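Local coordinates for fat acid-binding protein (Eubacterium ventriosum, PDB 3NYI) that probably binds fatty acids such as stearic acid, as a lipid-binding member of the DegV family, at residues A[75-83]-A[113-121]. Sequence-based numbering, arbitrary orientation.
Sequences DVFRSFVEQ and DYPDANICV
Helix 75-81, where Phe77 and Val81 reach Ile119, runs roughly antiparallel to strand 119-121 (147° between their directions, axes 10.9 Å apart at closest approach), and residues 113-117 pass beside Arg78, Val81 and Glu82. The apolar half of the contact follows the strand. Ile119 sets CG2 over one face of the Phe77 ring, displaced toward its rim, a CH-pi contact of 4.2 Å from CG2 to the ring centroid. A chi1 of -58° in Ile119, with CG1 anti to the carbonyl carbon, turns CG1 and CD1 toward the helix, CD1 coming 3.8 Å from Phe77 CB and CG1 meeting Val81 CG2. Val81 divides its two methyls: CG2 serves Ile119 and also touches CB of Ala117, which closes a type I turn begun at Tyr114, and CG1 rests 3.6 Å from Tyr114 CB.

The polar half lies nearer the surface. The Tyr114 ring lies against two residues one helical turn apart: Arg78, whose CG, in the conformer described, comes 3.3 Å from CE2, and Glu82, whose CB meets CE1. Beyond the ring, the Tyr114 OH gives a short but weak hydrogen bond to OE2 of Glu82, 2.6 Å away. In that same conformer Arg78, its chain bent at chi3, brings NH1 to 3.0 Å from OD2 of Asp113 in a salt bridge, guanidinium and carboxylate tilted 40° apart. Were Tyr114 an alanine, Glu82 would probably lose its phenolic partner and a gap would open beside Val81 CG1.

Helix 99-113 adds Val110 against Phe77. Strand 87-91, this helix and the parallel strand 119-123 form a beta-alpha-beta crossover, with helix 70-81 packed on the sheet, in the alpha/beta domain of this DegV-family protein.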
ATOM      1  N   ASP A  75      11.865  18.131   5.264  1.00 35.85           N
ATOM      2  CA  ASP A  75      12.235  18.197   6.678  1.00 41.04           C
ATOM      3  C   ASP A  75      12.707  16.836   7.222  1.00 39.21           C
ATOM      4  O   ASP A  75      13.645  16.763   8.016  1.00 43.29           O
ATOM      5  CB  ASP A  75      11.082  18.756   7.517  1.00 44.81           C
ATOM      6  CG  ASP A  75      10.812  20.246   7.243  1.00 51.22           C
ATOM      7  OD1 ASP A  75      11.647  20.936   6.612  1.00 46.61           O
ATOM      8  OD2 ASP A  75       9.747  20.733   7.669  1.00 51.87           O
ATOM      9  N   VAL A  76      12.070  15.754   6.789  1.00 38.63           N
ATOM     10  CA  VAL A  76      12.528  14.422   7.183  1.00 32.61           C
ATOM     11  C   VAL A  76      13.890  14.109   6.557  1.00 37.69           C
ATOM     12  O   VAL A  76      14.828  13.712   7.260  1.00 37.76           O
ATOM     13  CB  VAL A  76      11.488  13.343   6.813  1.00 37.48           C
ATOM     14  CG1 VAL A  76      12.038  11.938   7.065  1.00 36.04           C
ATOM     15  CG2 VAL A  76      10.206  13.577   7.598  1.00 37.96           C
ATOM     16  N   PHE A  77      14.012  14.302   5.244  1.00 30.39           N
ATOM     17  CA  PHE A  77      15.290  14.040   4.581  1.00 39.94           C
ATOM     18  C   PHE A  77      16.414  14.843   5.235  1.00 42.24           C
ATOM     19  O   PHE A  77      17.493  14.317   5.507  1.00 39.91           O
ATOM     20  CB  PHE A  77      15.239  14.378   3.085  1.00 39.44           C
ATOM     21  CG  PHE A  77      14.258  13.545   2.287  1.00 35.54           C
ATOM     22  CD1 PHE A  77      13.654  12.421   2.831  1.00 29.83           C
ATOM     23  CD2 PHE A  77      13.959  13.890   0.977  1.00 29.15           C
ATOM     24  CE1 PHE A  77      12.755  11.667   2.087  1.00 30.15           C
ATOM     25  CE2 PHE A  77      13.065  13.152   0.224  1.00 29.32           C
ATOM     26  CZ  PHE A  77      12.462  12.030   0.778  1.00 32.67           C
ATOM     27  N   ARG A  78      16.150  16.121   5.482  1.00 39.43           N
ATOM     28  CA  ARG A  78      17.154  17.025   6.031  0.53 40.86           C
ATOM     29  C   ARG A  78      17.664  16.575   7.397  1.00 44.32           C
ATOM     30  O   ARG A  78      18.871  16.552   7.643  1.00 43.22           O
ATOM     31  CB  ARG A  78      16.594  18.448   6.123  0.53 40.42           C
ATOM     32  CG  ARG A  78      17.618  19.529   5.840  0.53 46.72           C
ATOM     33  CD  ARG A  78      17.049  20.918   6.082  0.53 48.14           C
ATOM     34  NE  ARG A  78      15.795  21.137   5.365  0.53 47.13           N
ATOM     35  CZ  ARG A  78      15.706  21.673   4.151  0.53 47.59           C
ATOM     36  NH1 ARG A  78      16.804  22.048   3.499  0.53 46.71           N
ATOM     37  NH2 ARG A  78      14.514  21.837   3.588  0.53 44.35           N
ATOM     38  N   SER A  79      16.751  16.208   8.288  1.00 45.17           N
ATOM     39  CA  SER A  79      17.141  15.831   9.642  1.00 46.70           C
ATOM     40  C   SER A  79      18.024  14.582   9.666  1.00 52.42           C
ATOM     41  O   SER A  79      18.970  14.500  10.450  1.00 54.59           O
ATOM     42  CB  SER A  79      15.911  15.644  10.535  1.00 55.63           C
ATOM     43  OG  SER A  79      15.207  14.459  10.203  1.00 70.48           O
ATOM     44  N   PHE A  80      17.723  13.610   8.808  1.00 40.74           N
ATOM     45  CA  PHE A  80      18.564  12.423   8.708  1.00 40.96           C
ATOM     46  C   PHE A  80      19.916  12.751   8.072  1.00 44.29           C
ATOM     47  O   PHE A  80      20.963  12.332   8.572  1.00 42.54           O
ATOM     48  CB  PHE A  80      17.860  11.309   7.915  1.00 31.89           C
ATOM     49  CG  PHE A  80      16.704  10.676   8.642  1.00 41.38           C
ATOM     50  CD1 PHE A  80      16.816  10.316   9.979  1.00 46.44           C
ATOM     51  CD2 PHE A  80      15.508  10.417   7.983  1.00 40.88           C
ATOM     52  CE1 PHE A  80      15.753   9.723  10.654  1.00 44.29           C
ATOM     53  CE2 PHE A  80      14.441   9.822   8.651  1.00 41.55           C
ATOM     54  CZ  PHE A  80      14.566   9.476   9.987  1.00 41.54           C
ATOM     55  N   VAL A  81      19.888  13.507   6.975  1.00 40.66           N
ATOM     56  CA  VAL A  81      21.100  13.830   6.218  1.00 45.52           C
ATOM     57  C   VAL A  81      22.139  14.651   7.006  1.00 48.61           C
ATOM     58  O   VAL A  81      23.349  14.450   6.863  1.00 45.24           O
ATOM     59  CB  VAL A  81      20.758  14.557   4.900  1.00 45.55           C
ATOM     60  CG1 VAL A  81      21.953  15.337   4.391  1.00 49.38           C
ATOM     61  CG2 VAL A  81      20.280  13.552   3.855  1.00 46.28           C
ATOM     62  N   GLU A  82      21.678  15.579   7.833  1.00 48.66           N
ATOM     63  CA  GLU A  82      22.622  16.364   8.620  1.00 56.41           C
ATOM     64  C   GLU A  82      23.255  15.502   9.711  1.00 57.11           C
ATOM     65  O   GLU A  82      24.253  15.887  10.322  1.00 63.05           O
ATOM     66  CB  GLU A  82      21.962  17.614   9.200  1.00 61.27           C
ATOM     67  CG  GLU A  82      20.765  17.345  10.083  1.00 75.01           C
ATOM     68  CD  GLU A  82      19.953  18.603  10.348  1.00 91.09           C
ATOM     69  OE1 GLU A  82      19.388  18.720  11.456  1.00 99.89           O
ATOM     70  OE2 GLU A  82      19.883  19.474   9.453  1.00 89.37           O
ATOM     71  N   GLN A  83      22.675  14.328   9.939  1.00 50.16           N
ATOM     72  CA  GLN A  83      23.249  13.355  10.862  1.00 58.62           C
ATOM     73  C   GLN A  83      24.171  12.376  10.138  1.00 58.01           C
ATOM     74  O   GLN A  83      24.762  11.495  10.763  1.00 58.25           O
ATOM     75  CB  GLN A  83      22.152  12.569  11.582  1.00 61.98           C
ATOM     76  CG  GLN A  83      21.344  13.359  12.587  1.00 69.63           C
ATOM     77  CD  GLN A  83      20.255  12.515  13.227  1.00 77.07           C
ATOM     78  OE1 GLN A  83      20.482  11.848  14.239  1.00 82.27           O
ATOM     79  NE2 GLN A  83      19.065  12.531  12.631  1.00 73.20           N
ATOM     80  N   ASP A 113      21.247  22.500   0.392  1.00 63.21           N
ATOM     81  CA  ASP A 113      21.851  22.759   1.693  1.00 64.27           C
ATOM     82  C   ASP A 113      22.842  21.673   2.130  1.00 68.22           C
ATOM     83  O   ASP A 113      23.716  21.927   2.961  1.00 73.70           O
ATOM     84  CB  ASP A 113      20.766  22.949   2.757  1.00 71.63           C
ATOM     85  CG  ASP A 113      19.811  24.088   2.425  1.00 80.23           C
ATOM     86  OD1 ASP A 113      20.070  24.834   1.455  1.00 78.31           O
ATOM     87  OD2 ASP A 113      18.798  24.237   3.139  1.00 84.35           O
ATOM     88  N   TYR A 114      22.705  20.466   1.582  1.00 60.81           N
ATOM     89  CA  TYR A 114      23.613  19.368   1.927  1.00 60.44           C
ATOM     90  C   TYR A 114      24.050  18.582   0.692  1.00 58.82           C
ATOM     91  O   TYR A 114      23.597  17.459   0.474  1.00 55.81           O
ATOM     92  CB  TYR A 114      22.960  18.422   2.937  1.00 58.09           C
ATOM     93  CG  TYR A 114      22.466  19.095   4.201  1.00 62.91           C
ATOM     94  CD1 TYR A 114      23.233  19.097   5.362  1.00 69.10           C
ATOM     95  CD2 TYR A 114      21.230  19.718   4.236  1.00 65.32           C
ATOM     96  CE1 TYR A 114      22.775  19.709   6.518  1.00 74.42           C
ATOM     97  CE2 TYR A 114      20.765  20.331   5.383  1.00 72.75           C
ATOM     98  CZ  TYR A 114      21.538  20.324   6.522  1.00 77.80           C
ATOM     99  OH  TYR A 114      21.061  20.939   7.658  1.00 79.93           O
ATOM    100  N   PRO A 115      24.963  19.157  -0.102  1.00 62.19           N
ATOM    101  CA  PRO A 115      25.338  18.641  -1.426  1.00 65.03           C
ATOM    102  C   PRO A 115      25.962  17.241  -1.402  1.00 63.19           C
ATOM    103  O   PRO A 115      26.012  16.577  -2.439  1.00 52.16           O
ATOM    104  CB  PRO A 115      26.377  19.657  -1.920  1.00 71.85           C
ATOM    105  CG  PRO A 115      26.233  20.850  -1.023  1.00 70.89           C
ATOM    106  CD  PRO A 115      25.790  20.308   0.293  1.00 67.79           C
ATOM    107  N   ASP A 116      26.452  16.805  -0.249  1.00 66.00           N
ATOM    108  CA  ASP A 116      27.033  15.466  -0.156  1.00 83.19           C
ATOM    109  C   ASP A 116      26.098  14.489   0.559  1.00 84.33           C
ATOM    110  O   ASP A 116      26.544  13.598   1.281  1.00 93.86           O
ATOM    111  CB  ASP A 116      28.414  15.506   0.512  1.00 97.63           C
ATOM    112  CG  ASP A 116      28.403  16.234   1.845  1.00106.26           C
ATOM    113  OD1 ASP A 116      27.366  16.845   2.188  1.00109.14           O
ATOM    114  OD2 ASP A 116      29.439  16.198   2.546  1.00104.02           O
ATOM    115  N   ALA A 117      24.798  14.661   0.344  1.00 69.06           N
ATOM    116  CA  ALA A 117      23.795  13.831   1.001  1.00 66.29           C
ATOM    117  C   ALA A 117      23.409  12.652   0.121  1.00 55.27           C
ATOM    118  O   ALA A 117      23.362  12.777  -1.103  1.00 47.77           O
ATOM    119  CB  ALA A 117      22.568  14.655   1.332  1.00 66.52           C
ATOM    120  N   ASN A 118      23.131  11.510   0.742  1.00 52.04           N
ATOM    121  CA  ASN A 118      22.669  10.344  -0.009  1.00 46.18           C
ATOM    122  C   ASN A 118      21.182  10.058   0.205  1.00 39.81           C
ATOM    123  O   ASN A 118      20.780   9.557   1.252  1.00 37.91           O
ATOM    124  CB  ASN A 118      23.492   9.102   0.327  1.00 59.25           C
ATOM    125  CG  ASN A 118      23.046   7.884  -0.469  1.00 75.29           C
ATOM    126  OD1 ASN A 118      23.679   7.513  -1.458  1.00 81.39           O
ATOM    127  ND2 ASN A 118      21.939   7.266  -0.051  1.00 82.78           N
ATOM    128  N   ILE A 119      20.375  10.382  -0.797  1.00 35.74           N
ATOM    129  CA  ILE A 119      18.933  10.203  -0.719  1.00 31.94           C
ATOM    130  C   ILE A 119      18.473   9.459  -1.962  1.00 39.34           C
ATOM    131  O   ILE A 119      18.678   9.925  -3.079  1.00 40.21           O
ATOM    132  CB  ILE A 119      18.200  11.560  -0.661  1.00 30.37           C
ATOM    133  CG1 ILE A 119      18.677  12.384   0.534  1.00 35.49           C
ATOM    134  CG2 ILE A 119      16.684  11.357  -0.603  1.00 32.85           C
ATOM    135  CD1 ILE A 119      18.081  13.791   0.575  1.00 38.30           C
ATOM    136  N   CYS A 120      17.861   8.298  -1.760  1.00 30.53           N
ATOM    137  CA  CYS A 120      17.323   7.498  -2.855  1.00 29.86           C
ATOM    138  C   CYS A 120      15.788   7.461  -2.761  1.00 32.15           C
ATOM    139  O   CYS A 120      15.238   7.026  -1.753  1.00 34.30           O
ATOM    140  CB  CYS A 120      17.901   6.078  -2.799  1.00 28.82           C
ATOM    141  SG  CYS A 120      17.112   4.948  -3.959  1.00 38.12           S
ATOM    142  N   VAL A 121      15.102   7.940  -3.795  1.00 31.16           N
ATOM    143  CA  VAL A 121      13.635   7.974  -3.776  1.00 25.75           C
ATOM    144  C   VAL A 121      13.132   6.896  -4.725  1.00 30.18           C
ATOM    145  O   VAL A 121      13.548   6.836  -5.881  1.00 31.91           O
ATOM    146  CB  VAL A 121      13.079   9.356  -4.193  1.00 24.57           C
ATOM    147  CG1 VAL A 121      11.541   9.336  -4.254  1.00 22.77           C
ATOM    148  CG2 VAL A 121      13.559  10.430  -3.223  1.00 26.02           C
TER